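Local atomic coordinates of protein Thf1 (Thermosynechococcus elongatus, PDB entry 5MJR), a protein that associates with the FtsH protease complex that takes part in photosystem II repair and may be involved in photosynthetic membrane biogenesis. Residues Gln116-Arg121 / Ala137-Leu142; Val74-Gln79 / Ser149-Val154; Asp26-Phe31 / Phe46-Leu51; Ala33-Pro38 / Asp91-Ala96. All blocks are in the same frame, centred on the assembly; numbering follows the deposited sequence.

Contact 1 (Gln116-Arg121 / Ala137-Leu142); sequences QQYQGR and APLNSL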
loop_
_atom_site.group_PDB
_atom_site.type_symbol
_atom_site.label_atom_id
_atom_site.label_comp_id
_atom_site.label_asym_id
_atom_site.label_seq_id
_atom_site.Cartn_x
_atom_site.Cartn_y
_atom_site.Cartn_z
ATOM N N GLN A 116 -12.177 3.685 4.556
ATOM C CA GLN A 116 -13.265 2.954 5.212
ATOM C C GLN A 116 -14.618 3.584 4.991
ATOM O O GLN A 116 -15.646 2.930 5.162
ATOM C CB GLN A 116 -12.976 2.772 6.671
ATOM C CG GLN A 116 -11.785 1.834 6.922
ATOM C CD GLN A 116 -11.276 1.815 8.282
ATOM O OE1 GLN A 116 -11.973 2.112 9.211
ATOM N NE2 GLN A 116 -9.945 1.463 8.434
ATOM N N GLN A 117 -14.645 4.855 4.539
ATOM C CA GLN A 117 -15.933 5.475 4.261
ATOM C C GLN A 117 -16.633 4.787 3.109
ATOM O O GLN A 117 -17.838 4.959 2.997
ATOM C CB GLN A 117 -15.784 6.911 3.934
ATOM C CG GLN A 117 -15.024 7.176 2.672
ATOM C CD GLN A 117 -14.755 8.598 2.399
ATOM O OE1 GLN A 117 -13.599 9.135 2.680
ATOM N NE2 GLN A 117 -15.765 9.240 1.958
ATOM N N TYR A 118 -15.961 3.977 2.323
ATOM C CA TYR A 118 -16.565 3.222 1.192
ATOM C C TYR A 118 -17.126 1.881 1.572
ATOM O O TYR A 118 -17.622 1.167 0.698
ATOM C CB TYR A 118 -15.630 3.180 -0.019
ATOM C CG TYR A 118 -15.148 4.551 -0.421
ATOM C CD1 TYR A 118 -15.960 5.496 -1.013
ATOM C CD2 TYR A 118 -13.809 4.949 -0.230
ATOM C CE1 TYR A 118 -15.543 6.718 -1.340
ATOM C CE2 TYR A 118 -13.392 6.174 -0.568
ATOM C CZ TYR A 118 -14.251 7.106 -1.129
ATOM O OH TYR A 118 -13.771 8.368 -1.414
ATOM N N GLN A 119 -17.025 1.540 2.873
ATOM C CA GLN A 119 -17.443 0.236 3.304
ATOM C C GLN A 119 -18.862 -0.171 2.861
ATOM O O GLN A 119 -19.794 0.648 3.011
ATOM C CB GLN A 119 -17.381 0.212 4.838
ATOM C CG GLN A 119 -16.955 -1.115 5.436
ATOM C CD GLN A 119 -16.395 -0.922 6.872
ATOM O OE1 GLN A 119 -17.210 -0.643 7.730
ATOM N NE2 GLN A 119 -15.010 -0.927 7.098
ATOM N N GLY A 120 -18.953 -1.376 2.228
ATOM C CA GLY A 120 -20.251 -2.021 1.843
ATOM C C GLY A 120 -20.788 -1.794 0.449
ATOM O O GLY A 120 -21.545 -2.666 -0.086
ATOM N N ARG A 121 -20.276 -0.748 -0.176
ATOM C CA ARG A 121 -20.794 -0.303 -1.470
ATOM C C ARG A 121 -20.555 -1.262 -2.547
ATOM O O ARG A 121 -19.500 -1.975 -2.586
ATOM C CB ARG A 121 -20.249 1.066 -1.856
ATOM C CG ARG A 121 -20.536 2.154 -0.876
ATOM C CD ARG A 121 -20.010 3.497 -1.386
ATOM N NE ARG A 121 -19.839 4.399 -0.246
ATOM C CZ ARG A 121 -19.530 5.677 -0.298
ATOM N NH1 ARG A 121 -19.447 6.369 -1.424
ATOM N NH2 ARG A 121 -19.236 6.276 0.875
ATOM N N ALA A 137 -12.455 12.374 -2.202
ATOM C CA ALA A 137 -11.178 11.838 -1.679
ATOM C C ALA A 137 -11.521 10.829 -0.572
ATOM O O ALA A 137 -12.381 11.072 0.258
ATOM C CB ALA A 137 -10.298 12.945 -1.127
ATOM N N PRO A 138 -10.795 9.694 -0.558
ATOM C CA PRO A 138 -9.606 9.355 -1.358
ATOM C C PRO A 138 -9.864 8.596 -2.667
ATOM O O PRO A 138 -8.909 8.280 -3.370
ATOM C CB PRO A 138 -8.810 8.477 -0.408
ATOM C CG PRO A 138 -9.900 7.728 0.335
ATOM C CD PRO A 138 -10.920 8.839 0.614
ATOM N N LEU A 139 -11.152 8.361 -3.006
ATOM C CA LEU A 139 -11.410 7.620 -4.243
ATOM C C LEU A 139 -10.740 8.247 -5.470
ATOM O O LEU A 139 -10.351 7.592 -6.419
ATOM C CB LEU A 139 -12.948 7.523 -4.426
ATOM C CG LEU A 139 -13.409 6.791 -5.670
ATOM C CD1 LEU A 139 -12.934 5.360 -5.813
ATOM C CD2 LEU A 139 -14.898 6.884 -5.765
ATOM N N ASN A 140 -10.667 9.611 -5.457
ATOM C CA ASN A 140 -10.024 10.315 -6.515
ATOM C C ASN A 140 -8.576 9.886 -6.853
ATOM O O ASN A 140 -8.094 10.060 -7.960
ATOM C CB ASN A 140 -10.012 11.833 -6.298
ATOM C CG ASN A 140 -9.199 12.266 -5.072
ATOM O OD1 ASN A 140 -9.118 11.602 -4.068
ATOM N ND2 ASN A 140 -8.596 13.479 -5.209
ATOM N N SER A 141 -7.903 9.309 -5.828
ATOM C CA SER A 141 -6.581 8.799 -5.996
ATOM C C SER A 141 -6.463 7.552 -6.863
ATOM O O SER A 141 -5.392 7.167 -7.253
ATOM C CB SER A 141 -5.883 8.556 -4.634
ATOM O OG SER A 141 -6.345 7.484 -3.943
ATOM N N LEU A 142 -7.619 6.930 -7.214
ATOM C CA LEU A 142 -7.578 5.902 -8.253
ATOM C C LEU A 142 -7.305 6.471 -9.623
ATOM O O LEU A 142 -6.861 5.711 -10.538
ATOM C CB LEU A 142 -8.879 5.149 -8.294
ATOM C CG LEU A 142 -9.202 4.263 -7.111
ATOM C CD1 LEU A 142 -10.386 3.342 -7.488
ATOM C CD2 LEU A 142 -8.151 3.523 -6.443
#

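Contact 2 (Val74-Gln79 / Ser149-Val154); sequences VTAFDQ and SRLHAV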
loop_
_atom_site.group_PDB
_atom_site.type_symbol
_atom_site.label_atom_id
_atom_site.label_comp_id
_atom_site.label_asym_id
_atom_site.label_seq_id
_atom_site.Cartn_x
_atom_site.Cartn_y
_atom_site.Cartn_z
ATOM N N VAL A 74 0.497 0.718 4.156
ATOM C CA VAL A 74 -0.076 0.219 5.412
ATOM C C VAL A 74 -0.507 -1.227 5.260
ATOM O O VAL A 74 -0.257 -2.069 6.125
ATOM C CB VAL A 74 -1.262 1.104 5.848
ATOM C CG1 VAL A 74 -2.111 0.465 6.931
ATOM C CG2 VAL A 74 -0.726 2.439 6.339
ATOM N N THR A 75 -1.138 -1.520 4.129
ATOM C CA THR A 75 -1.649 -2.928 3.878
ATOM C C THR A 75 -0.487 -3.887 3.770
ATOM O O THR A 75 -0.544 -4.985 4.371
ATOM C CB THR A 75 -2.523 -2.907 2.573
ATOM O OG1 THR A 75 -3.649 -2.064 2.797
ATOM C CG2 THR A 75 -3.011 -4.308 2.268
ATOM N N ALA A 76 0.506 -3.558 2.929
ATOM C CA ALA A 76 1.634 -4.461 2.720
ATOM C C ALA A 76 2.361 -4.718 4.096
ATOM O O ALA A 76 2.722 -5.877 4.411
ATOM C CB ALA A 76 2.593 -3.940 1.723
ATOM N N PHE A 77 2.634 -3.627 4.811
ATOM C CA PHE A 77 3.302 -3.737 6.093
ATOM C C PHE A 77 2.464 -4.620 7.011
ATOM O O PHE A 77 2.982 -5.570 7.622
ATOM C CB PHE A 77 3.505 -2.345 6.704
ATOM C CG PHE A 77 4.156 -2.362 8.057
ATOM C CD1 PHE A 77 3.447 -2.468 9.152
ATOM C CD2 PHE A 77 5.559 -2.257 8.136
ATOM C CE1 PHE A 77 4.087 -2.441 10.457
ATOM C CE2 PHE A 77 6.184 -2.244 9.397
ATOM C CZ PHE A 77 5.459 -2.366 10.508
ATOM N N ASP A 78 1.181 -4.307 7.163
ATOM C CA ASP A 78 0.355 -5.054 8.097
ATOM C C ASP A 78 0.298 -6.553 7.731
ATOM O O ASP A 78 0.324 -7.394 8.620
ATOM C CB ASP A 78 -1.042 -4.541 8.110
ATOM C CG ASP A 78 -1.235 -3.228 8.881
ATOM O OD1 ASP A 78 -0.268 -2.666 9.473
ATOM O OD2 ASP A 78 -2.358 -2.640 8.707
ATOM N N GLN A 79 0.284 -6.875 6.438
ATOM C CA GLN A 79 0.197 -8.272 5.990
ATOM C C GLN A 79 1.457 -8.993 6.276
ATOM O O GLN A 79 1.415 -10.096 6.880
ATOM C CB GLN A 79 -0.145 -8.336 4.493
ATOM C CG GLN A 79 -0.357 -9.743 3.933
ATOM C CD GLN A 79 0.840 -10.655 3.824
ATOM O OE1 GLN A 79 1.909 -10.287 3.377
ATOM N NE2 GLN A 79 0.569 -11.981 4.200
ATOM N N SER A 149 3.600 2.080 -8.769
ATOM C CA SER A 149 4.246 1.069 -7.909
ATOM C C SER A 149 3.297 -0.094 -7.725
ATOM O O SER A 149 2.065 0.094 -7.596
ATOM C CB SER A 149 4.532 1.749 -6.545
ATOM O OG SER A 149 5.003 0.801 -5.560
ATOM N N ARG A 150 3.861 -1.275 -7.476
ATOM C CA ARG A 150 3.026 -2.387 -6.986
ATOM C C ARG A 150 2.290 -2.043 -5.738
ATOM O O ARG A 150 1.257 -2.611 -5.430
ATOM C CB ARG A 150 3.919 -3.643 -6.804
ATOM C CG ARG A 150 4.899 -3.535 -5.718
ATOM C CD ARG A 150 4.400 -4.214 -4.443
ATOM N NE ARG A 150 5.292 -3.971 -3.329
ATOM C CZ ARG A 150 5.216 -4.590 -2.152
ATOM N NH1 ARG A 150 4.252 -5.504 -1.913
ATOM N NH2 ARG A 150 6.015 -4.181 -1.181
ATOM N N LEU A 151 2.841 -1.098 -4.929
ATOM C CA LEU A 151 2.085 -0.635 -3.758
ATOM C C LEU A 151 0.742 -0.014 -4.089
ATOM O O LEU A 151 -0.170 -0.118 -3.268
ATOM C CB LEU A 151 2.975 0.265 -2.875
ATOM C CG LEU A 151 4.185 -0.366 -2.198
ATOM C CD1 LEU A 151 5.176 0.671 -1.769
ATOM C CD2 LEU A 151 3.694 -1.219 -1.079
ATOM N N HIS A 152 0.640 0.615 -5.254
ATOM C CA HIS A 152 -0.672 1.141 -5.613
ATOM C C HIS A 152 -1.648 0.005 -5.968
ATOM O O HIS A 152 -2.834 0.122 -5.658
ATOM C CB HIS A 152 -0.495 1.976 -6.872
ATOM C CG HIS A 152 0.283 3.223 -6.653
ATOM N ND1 HIS A 152 1.444 3.448 -7.348
ATOM C CD2 HIS A 152 0.033 4.297 -5.862
ATOM C CE1 HIS A 152 1.859 4.670 -6.960
ATOM N NE2 HIS A 152 1.039 5.200 -6.036
ATOM N N ALA A 153 -1.156 -1.119 -6.494
ATOM C CA ALA A 153 -1.969 -2.328 -6.683
ATOM C C ALA A 153 -2.479 -2.909 -5.369
ATOM O O ALA A 153 -3.604 -3.241 -5.203
ATOM C CB ALA A 153 -1.277 -3.404 -7.500
ATOM N N VAL A 154 -1.564 -2.999 -4.374
ATOM C CA VAL A 154 -1.911 -3.462 -3.048
ATOM C C VAL A 154 -2.982 -2.563 -2.462
ATOM O O VAL A 154 -3.956 -3.016 -1.860
ATOM C CB VAL A 154 -0.667 -3.670 -2.165
ATOM C CG1 VAL A 154 -1.090 -4.053 -0.745
ATOM C CG2 VAL A 154 0.270 -4.721 -2.787
#

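Contact 3 (Asp26-Phe31 / Phe46-Leu51); sequences DTKRAF and FIEELL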
loop_
_atom_site.group_PDB
_atom_site.type_symbol
_atom_site.label_atom_id
_atom_site.label_comp_id
_atom_site.label_asym_id
_atom_site.label_seq_id
_atom_site.Cartn_x
_atom_site.Cartn_y
_atom_site.Cartn_z
ATOM N N ASP A 26 21.375 6.298 4.395
ATOM C CA ASP A 26 20.878 7.286 5.343
ATOM C C ASP A 26 19.479 6.870 5.853
ATOM O O ASP A 26 19.197 6.990 7.010
ATOM C CB ASP A 26 20.805 8.657 4.669
ATOM C CG ASP A 26 22.168 9.241 4.340
ATOM O OD1 ASP A 26 23.131 9.137 5.191
ATOM O OD2 ASP A 26 22.308 9.784 3.152
ATOM N N THR A 27 18.627 6.433 4.926
ATOM C CA THR A 27 17.281 5.997 5.320
ATOM C C THR A 27 17.360 4.788 6.337
ATOM O O THR A 27 16.666 4.795 7.366
ATOM C CB THR A 27 16.495 5.606 4.036
ATOM O OG1 THR A 27 16.356 6.809 3.300
ATOM C CG2 THR A 27 15.124 5.038 4.372
ATOM N N LYS A 28 18.214 3.791 6.044
ATOM C CA LYS A 28 18.335 2.676 6.944
ATOM C C LYS A 28 18.923 3.100 8.279
ATOM O O LYS A 28 18.427 2.654 9.309
ATOM C CB LYS A 28 19.226 1.641 6.314
ATOM C CG LYS A 28 18.529 0.849 5.173
ATOM C CD LYS A 28 19.381 -0.336 4.694
ATOM C CE LYS A 28 18.749 -1.103 3.527
ATOM N NZ LYS A 28 19.575 -2.301 3.058
ATOM N N ARG A 29 19.914 4.000 8.282
ATOM C CA ARG A 29 20.421 4.434 9.576
ATOM C C ARG A 29 19.376 5.160 10.412
ATOM O O ARG A 29 19.279 4.980 11.606
ATOM C CB ARG A 29 21.564 5.427 9.360
ATOM C CG ARG A 29 22.857 4.754 9.186
ATOM C CD ARG A 29 24.107 5.758 9.230
ATOM N NE ARG A 29 24.223 6.463 7.914
ATOM C CZ ARG A 29 24.835 5.978 6.822
ATOM N NH1 ARG A 29 25.480 4.759 6.832
ATOM N NH2 ARG A 29 24.875 6.734 5.710
ATOM N N ALA A 30 18.521 5.967 9.750
ATOM C CA ALA A 30 17.434 6.656 10.412
ATOM C C ALA A 30 16.440 5.657 11.044
ATOM O O ALA A 30 15.945 5.837 12.148
ATOM C CB ALA A 30 16.776 7.669 9.511
ATOM N N PHE A 31 16.152 4.619 10.280
ATOM C CA PHE A 31 15.270 3.578 10.770
ATOM C C PHE A 31 15.779 2.943 12.056
ATOM O O PHE A 31 15.088 2.858 13.084
ATOM C CB PHE A 31 15.031 2.522 9.713
ATOM C CG PHE A 31 14.209 1.320 10.221
ATOM C CD1 PHE A 31 12.877 1.413 10.389
ATOM C CD2 PHE A 31 14.856 0.172 10.647
ATOM C CE1 PHE A 31 12.145 0.412 10.939
ATOM C CE2 PHE A 31 14.116 -0.852 11.196
ATOM C CZ PHE A 31 12.719 -0.728 11.337
ATOM N N PHE A 46 12.341 -8.156 5.068
ATOM C CA PHE A 46 11.119 -7.554 4.533
ATOM C C PHE A 46 11.119 -6.050 4.779
ATOM O O PHE A 46 10.765 -5.238 3.883
ATOM C CB PHE A 46 9.900 -8.262 5.112
ATOM C CG PHE A 46 9.522 -9.540 4.415
ATOM C CD1 PHE A 46 10.220 -10.688 4.573
ATOM C CD2 PHE A 46 8.414 -9.536 3.588
ATOM C CE1 PHE A 46 9.903 -11.878 3.854
ATOM C CE2 PHE A 46 7.997 -10.675 2.938
ATOM C CZ PHE A 46 8.777 -11.877 3.053
ATOM N N ILE A 47 11.515 -5.621 5.982
ATOM C CA ILE A 47 11.509 -4.213 6.324
ATOM C C ILE A 47 12.512 -3.446 5.497
ATOM O O ILE A 47 12.195 -2.364 4.935
ATOM C CB ILE A 47 11.719 -3.997 7.830
ATOM C CG1 ILE A 47 10.547 -4.565 8.626
ATOM C CG2 ILE A 47 11.962 -2.541 8.152
ATOM C CD1 ILE A 47 10.909 -4.842 10.075
ATOM N N GLU A 48 13.726 -3.976 5.333
ATOM C CA GLU A 48 14.708 -3.276 4.514
ATOM C C GLU A 48 14.265 -3.232 3.021
ATOM O O GLU A 48 14.539 -2.226 2.351
ATOM C CB GLU A 48 16.117 -3.855 4.704
ATOM C CG GLU A 48 16.690 -3.594 6.111
ATOM C CD GLU A 48 18.168 -3.949 6.276
ATOM O OE1 GLU A 48 18.818 -4.316 5.265
ATOM O OE2 GLU A 48 18.580 -3.908 7.490
ATOM N N GLU A 49 13.637 -4.324 2.516
ATOM C CA GLU A 49 13.147 -4.290 1.144
ATOM C C GLU A 49 12.091 -3.139 1.024
ATOM O O GLU A 49 12.126 -2.414 0.014
ATOM C CB GLU A 49 12.534 -5.630 0.748
ATOM C CG GLU A 49 13.503 -6.715 0.336
ATOM C CD GLU A 49 12.843 -7.971 -0.263
ATOM O OE1 GLU A 49 11.675 -7.885 -0.710
ATOM O OE2 GLU A 49 13.565 -9.011 -0.263
ATOM N N LEU A 50 11.224 -2.991 1.962
ATOM C CA LEU A 50 10.192 -1.934 1.935
ATOM C C LEU A 50 10.872 -0.550 2.007
ATOM O O LEU A 50 10.470 0.392 1.322
ATOM C CB LEU A 50 9.132 -2.162 2.998
ATOM C CG LEU A 50 7.925 -1.243 2.940
ATOM C CD1 LEU A 50 7.179 -1.268 1.592
ATOM C CD2 LEU A 50 7.031 -1.539 4.097
ATOM N N LEU A 51 11.876 -0.443 2.922
ATOM C CA LEU A 51 12.573 0.862 3.051
ATOM C C LEU A 51 13.188 1.251 1.699
ATOM O O LEU A 51 13.126 2.435 1.313
ATOM C CB LEU A 51 13.705 0.760 4.135
ATOM C CG LEU A 51 13.235 0.778 5.571
ATOM C CD1 LEU A 51 14.445 0.442 6.454
ATOM C CD2 LEU A 51 12.735 2.170 6.016
#

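Contact 4 (Ala33-Pro38 / Asp91-Ala96); sequences AAHTRP and DRIFHA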
loop_
_atom_site.group_PDB
_atom_site.type_symbol
_atom_site.label_atom_id
_atom_site.label_comp_id
_atom_site.label_asym_id
_atom_site.label_seq_id
_atom_site.Cartn_x
_atom_site.Cartn_y
_atom_site.Cartn_z
ATOM N N ALA A 33 18.062 4.030 14.086
ATOM C CA ALA A 33 18.186 5.046 15.180
ATOM C C ALA A 33 16.802 5.206 15.901
ATOM O O ALA A 33 16.791 5.463 17.118
ATOM C CB ALA A 33 18.670 6.357 14.646
ATOM N N ALA A 34 15.719 5.085 15.100
ATOM C CA ALA A 34 14.347 5.311 15.615
ATOM C C ALA A 34 13.763 4.043 16.282
ATOM O O ALA A 34 12.947 4.152 17.136
ATOM C CB ALA A 34 13.467 5.780 14.459
ATOM N N HIS A 35 14.243 2.861 15.860
ATOM C CA HIS A 35 13.845 1.606 16.474
ATOM C C HIS A 35 15.113 0.790 16.734
ATOM O O HIS A 35 15.647 0.187 15.803
ATOM C CB HIS A 35 12.864 0.818 15.607
ATOM C CG HIS A 35 12.371 -0.398 16.257
ATOM N ND1 HIS A 35 11.427 -0.373 17.240
ATOM C CD2 HIS A 35 12.712 -1.723 16.063
ATOM C CE1 HIS A 35 11.203 -1.642 17.650
ATOM N NE2 HIS A 35 11.939 -2.452 16.950
ATOM N N THR A 36 15.501 0.701 17.999
ATOM C CA THR A 36 16.743 0.126 18.371
ATOM C C THR A 36 16.614 -1.307 18.882
ATOM O O THR A 36 17.643 -1.997 19.092
ATOM C CB THR A 36 17.444 0.982 19.447
ATOM O OG1 THR A 36 16.716 0.926 20.661
ATOM C CG2 THR A 36 17.642 2.400 19.040
ATOM N N ARG A 37 15.393 -1.742 19.091
ATOM C CA ARG A 37 15.147 -3.091 19.640
ATOM C C ARG A 37 15.390 -4.095 18.574
ATOM O O ARG A 37 15.187 -3.887 17.374
ATOM C CB ARG A 37 13.710 -3.199 20.203
ATOM C CG ARG A 37 13.463 -2.199 21.300
ATOM C CD ARG A 37 12.067 -2.423 21.796
ATOM N NE ARG A 37 11.823 -1.470 22.867
ATOM C CZ ARG A 37 10.761 -1.535 23.646
ATOM N NH1 ARG A 37 9.852 -2.476 23.447
ATOM N NH2 ARG A 37 10.603 -0.614 24.595
ATOM N N PRO A 38 15.803 -5.302 18.977
ATOM C CA PRO A 38 16.105 -6.320 17.993
ATOM C C PRO A 38 14.950 -6.684 17.084
ATOM O O PRO A 38 13.816 -6.790 17.574
ATOM C CB PRO A 38 16.513 -7.521 18.902
ATOM C CG PRO A 38 16.961 -6.933 20.128
ATOM C CD PRO A 38 16.148 -5.747 20.348
ATOM N N ASP A 91 3.983 -1.451 16.058
ATOM C CA ASP A 91 3.664 -0.027 15.826
ATOM C C ASP A 91 4.906 0.900 15.881
ATOM O O ASP A 91 5.044 1.841 15.083
ATOM C CB ASP A 91 2.628 0.512 16.802
ATOM C CG ASP A 91 1.216 -0.185 16.624
ATOM O OD1 ASP A 91 0.955 -0.843 15.544
ATOM O OD2 ASP A 91 0.344 -0.143 17.551
ATOM N N ARG A 92 5.849 0.588 16.766
ATOM C CA ARG A 92 7.070 1.351 16.816
ATOM C C ARG A 92 7.878 1.145 15.563
ATOM O O ARG A 92 8.523 2.079 15.054
ATOM C CB ARG A 92 7.988 0.843 18.017
ATOM C CG ARG A 92 7.493 1.316 19.321
ATOM C CD ARG A 92 8.232 0.555 20.432
ATOM N NE ARG A 92 8.005 1.033 21.793
ATOM C CZ ARG A 92 7.447 0.353 22.794
ATOM N NH1 ARG A 92 6.975 -0.907 22.645
ATOM N NH2 ARG A 92 7.338 0.950 23.992
ATOM N N ILE A 93 7.881 -0.036 15.009
ATOM C CA ILE A 93 8.565 -0.295 13.764
ATOM C C ILE A 93 7.928 0.524 12.580
ATOM O O ILE A 93 8.645 1.077 11.763
ATOM C CB ILE A 93 8.600 -1.815 13.401
ATOM C CG1 ILE A 93 9.525 -2.535 14.427
ATOM C CG2 ILE A 93 9.000 -2.068 11.991
ATOM C CD1 ILE A 93 9.480 -4.010 14.379
ATOM N N PHE A 94 6.571 0.532 12.530
ATOM C CA PHE A 94 5.916 1.325 11.495
ATOM C C PHE A 94 6.266 2.838 11.596
ATOM O O PHE A 94 6.555 3.481 10.601
ATOM C CB PHE A 94 4.438 1.117 11.531
ATOM C CG PHE A 94 3.732 1.812 10.401
ATOM C CD1 PHE A 94 3.796 1.255 9.146
ATOM C CD2 PHE A 94 3.030 2.994 10.616
ATOM C CE1 PHE A 94 3.183 1.896 8.026
ATOM C CE2 PHE A 94 2.398 3.640 9.554
ATOM C CZ PHE A 94 2.521 3.055 8.255
ATOM N N HIS A 95 6.290 3.316 12.838
ATOM C CA HIS A 95 6.631 4.705 13.081
ATOM C C HIS A 95 8.023 4.978 12.510
ATOM O O HIS A 95 8.277 5.953 11.804
ATOM C CB HIS A 95 6.488 5.010 14.561
ATOM C CG HIS A 95 6.970 6.420 14.909
ATOM N ND1 HIS A 95 8.346 6.700 15.071
ATOM C CD2 HIS A 95 6.290 7.542 15.259
ATOM C CE1 HIS A 95 8.514 7.963 15.417
ATOM N NE2 HIS A 95 7.274 8.504 15.430
ATOM N N ALA A 96 8.964 4.112 12.901
ATOM C CA ALA A 96 10.352 4.254 12.478
ATOM C C ALA A 96 10.533 4.207 10.968
ATOM O O ALA A 96 11.308 4.975 10.347
ATOM C CB ALA A 96 11.234 3.254 13.196
HETATM O O HOH W 1 9.502 4.188 16.672
HETATM O O HOH W 2 8.032 -1.248 25.926
#

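Contact 1 (Gln116-Arg121 / Ala137-Leu142)
Tyr118 and Leu139 face each other across two loops, their CA atoms 8.7 Å apart. Tyr118 ends a short 3-10 segment and begins a type II beta turn that runs to Arg121, with Gly120 at positive phi. On the other side, a cis peptide bond leads into Pro138, just ahead of the 3-10 segment 139-142. Pro138 O is gripped twice from within this segment, by the amide of Ser141 and by its hydroxyl, with Ser141 OG 2.7 Å from Pro138 O.

With backbones this far apart, the Tyr118 side chain spans most of the distance. Its CG lies anti to its own carbonyl carbon (chi1 -52°), and the ring reaches toward the start of the facing 3-10 segment. There Leu139 N donates to Tyr118 OH over 3.1 Å, with an N-H...O angle of 151°. The methylene of Leu139 packs beside the same phenol end, Leu139 CB lying 3.6 Å from Tyr118 CZ. The proline meets the ring at its edge, and Pro138 CD is 3.8 Å from Tyr118 CE2. Gln117 CG covers one face of the ring, while Tyr118 CD1 sits over the centre of the Arg121 guanidinium. Arg121 NH2 in turn holds Gln117 O from above the carbonyl plane. Ile126 of helix 123-131 touches both Tyr118 and Leu139.

The phenol oxygen is also hydrogen-bonded to Ser136 OG. A buried hydroxyl is thus satisfied within an otherwise largely apolar contact, and the first amide of a 3-10 segment, which has no acceptor within its own turn, finds one in a side chain from the other loop.

Contact 2 (Val74-Gln79 / Ser149-Val154)
Leu151, which touches Ala76 with one methyl, gives its amide to the hydroxyl of Ser149, Leu151 N lying 2.9 Å from Ser149 OG at an N-H...O angle of 152°. The Ser149 amide is taken up in return by the imidazole of His152, whose ND1 meets it close to the ring plane.

The helix started in this way presents one side to helix 67-80 through mostly apolar groups. Val154 carries its CG1 anti to the backbone N (chi1 176°), which sets this methyl against Thr75, Val154 CG1 being 3.6 Å from Thr75 CG2. The two side chains run alongside one another, pointing opposite ways. Ala76 CB touches Leu151 CD2 at 4.1 Å, with the end of Arg150 and the Val154 methyl only slightly farther off. Leu151 CD2 also lies over a face of the Arg150 guanidinium, whose NH2 makes a salt bridge to Glu53 of helix 41-58. Tyr196 of helix 186-198 packs on both Thr75 and Val154.

The short segments run at 80° to each other, with their axes 9.6 Å apart: a nearly perpendicular helix pair near the centre of an all-helical chain, one of its helices opened by a Ser-His capping box.

Contact 3 (Asp26-Phe31 / Phe46-Leu51)
Phe31 and Leu51 form the dense side of this contact. The Phe31 ring projects with CG anti to its backbone N (chi1 174°), and Leu51 CD1 lies 3.9 Å from Phe31 CG. Farther out, Ile47 CG2 sits over one face of the ring in a CH-pi contact, 4.2 Å from the Phe31 ring centroid and 26° off the normal. The other methyl of Leu51 meets Thr27, with Leu51 CD2 4.1 Å from Thr27 CG2. The Thr27 hydroxyl is hydrogen-bonded to His55 ND1 of helix 41-58. Ala96 and Ala100 of helix 90-100 close on Phe31 from beyond the pair.

Helices 24-34 and 41-58 follow each other in the chain and form an oblique antiparallel hairpin, the short segments running at 132° with axes 10.6 Å apart.

Toward solvent the contact rests on charge. The extended chain of Lys28 crosses Glu48 at about a right angle and ends in a salt bridge, Lys28 NZ lying 3.1 Å from Glu48 OE1. The ammonium approaches from above the carboxylate plane, while Glu48 OE2 bonds to the Tyr32 hydroxyl. A methionine in place of Lys28 would probably leave Glu48 OE1 without its counter-charge, with the Tyr32 bond to OE2 remaining. The next residue, Arg29, lies away from helix 41-58 and pairs instead with Asp26, about one turn earlier on its own helix.

Contact 4 (Ala33-Pro38 / Asp91-Ala96)
His35 lays one face of its imidazole over Ile93, with Ile93 CG1 3.6 Å from the His35 ring centroid and only 15° off the normal, a close CH-pi contact. The opposite face is met by the backbone N of Arg37, so the ring is sandwiched between its own loop and helix 90-100. Its chi1 of -175° swings the ring away from its own amide nitrogen and past Arg92, whose CB lies 3.7 Å from His35 ND1. Replacing the histidine by an alanine would probably open a gap over Ile93 and leave the loop at Arg37 with less to rest on.

His35 is where the chain leaves helix 24-34, and the end of that helix docks on helix 90-100 through two alanines: Ala34 CB is 3.6 Å from Ala96 CB, and their CA atoms approach to 5.2 Å. The small side chains allow so near an approach. Beside them a water donates to Arg92 O and makes weak bonds to Ala34 O and His95 ND1.

At the outer rim the guanidinium groups of Arg37 and Arg92 lie with one face toward the other, offset and with planes 35° apart, Arg37 NH1 being 3.4 Å from Arg92 NH1. Asp89 lies close by, in a salt bridge with Arg37 NH1 and a long, weak ion pair with Arg92, and its charge probably offsets the two positive ones. A second water accepts from Arg37 NH2 in the guanidinium plane and, weakly, from Arg92 NH2.

From the N terminus, contact 3 closes the first loop, folding helix 41-58 back on helix 24-34. Contact 4 starts inside that loop, at the end of helix 24-34, and closes at helix 90-100, so the two cross; they touch where Phe31 and Ile47 pack on Ile93. Contact 2 opens on helix 67-80 before contact 4 has closed and ends at helix 150-162, crossing it in turn, with Phe77 against Ile93 and Phe94. Contact 1 is nested within the long loop of contact 2 and joins the loops on either side of helix 123-131. Its centre lies about 30 Å from those of contacts 3 and 4, across the chain's centre, where contact 2 sits.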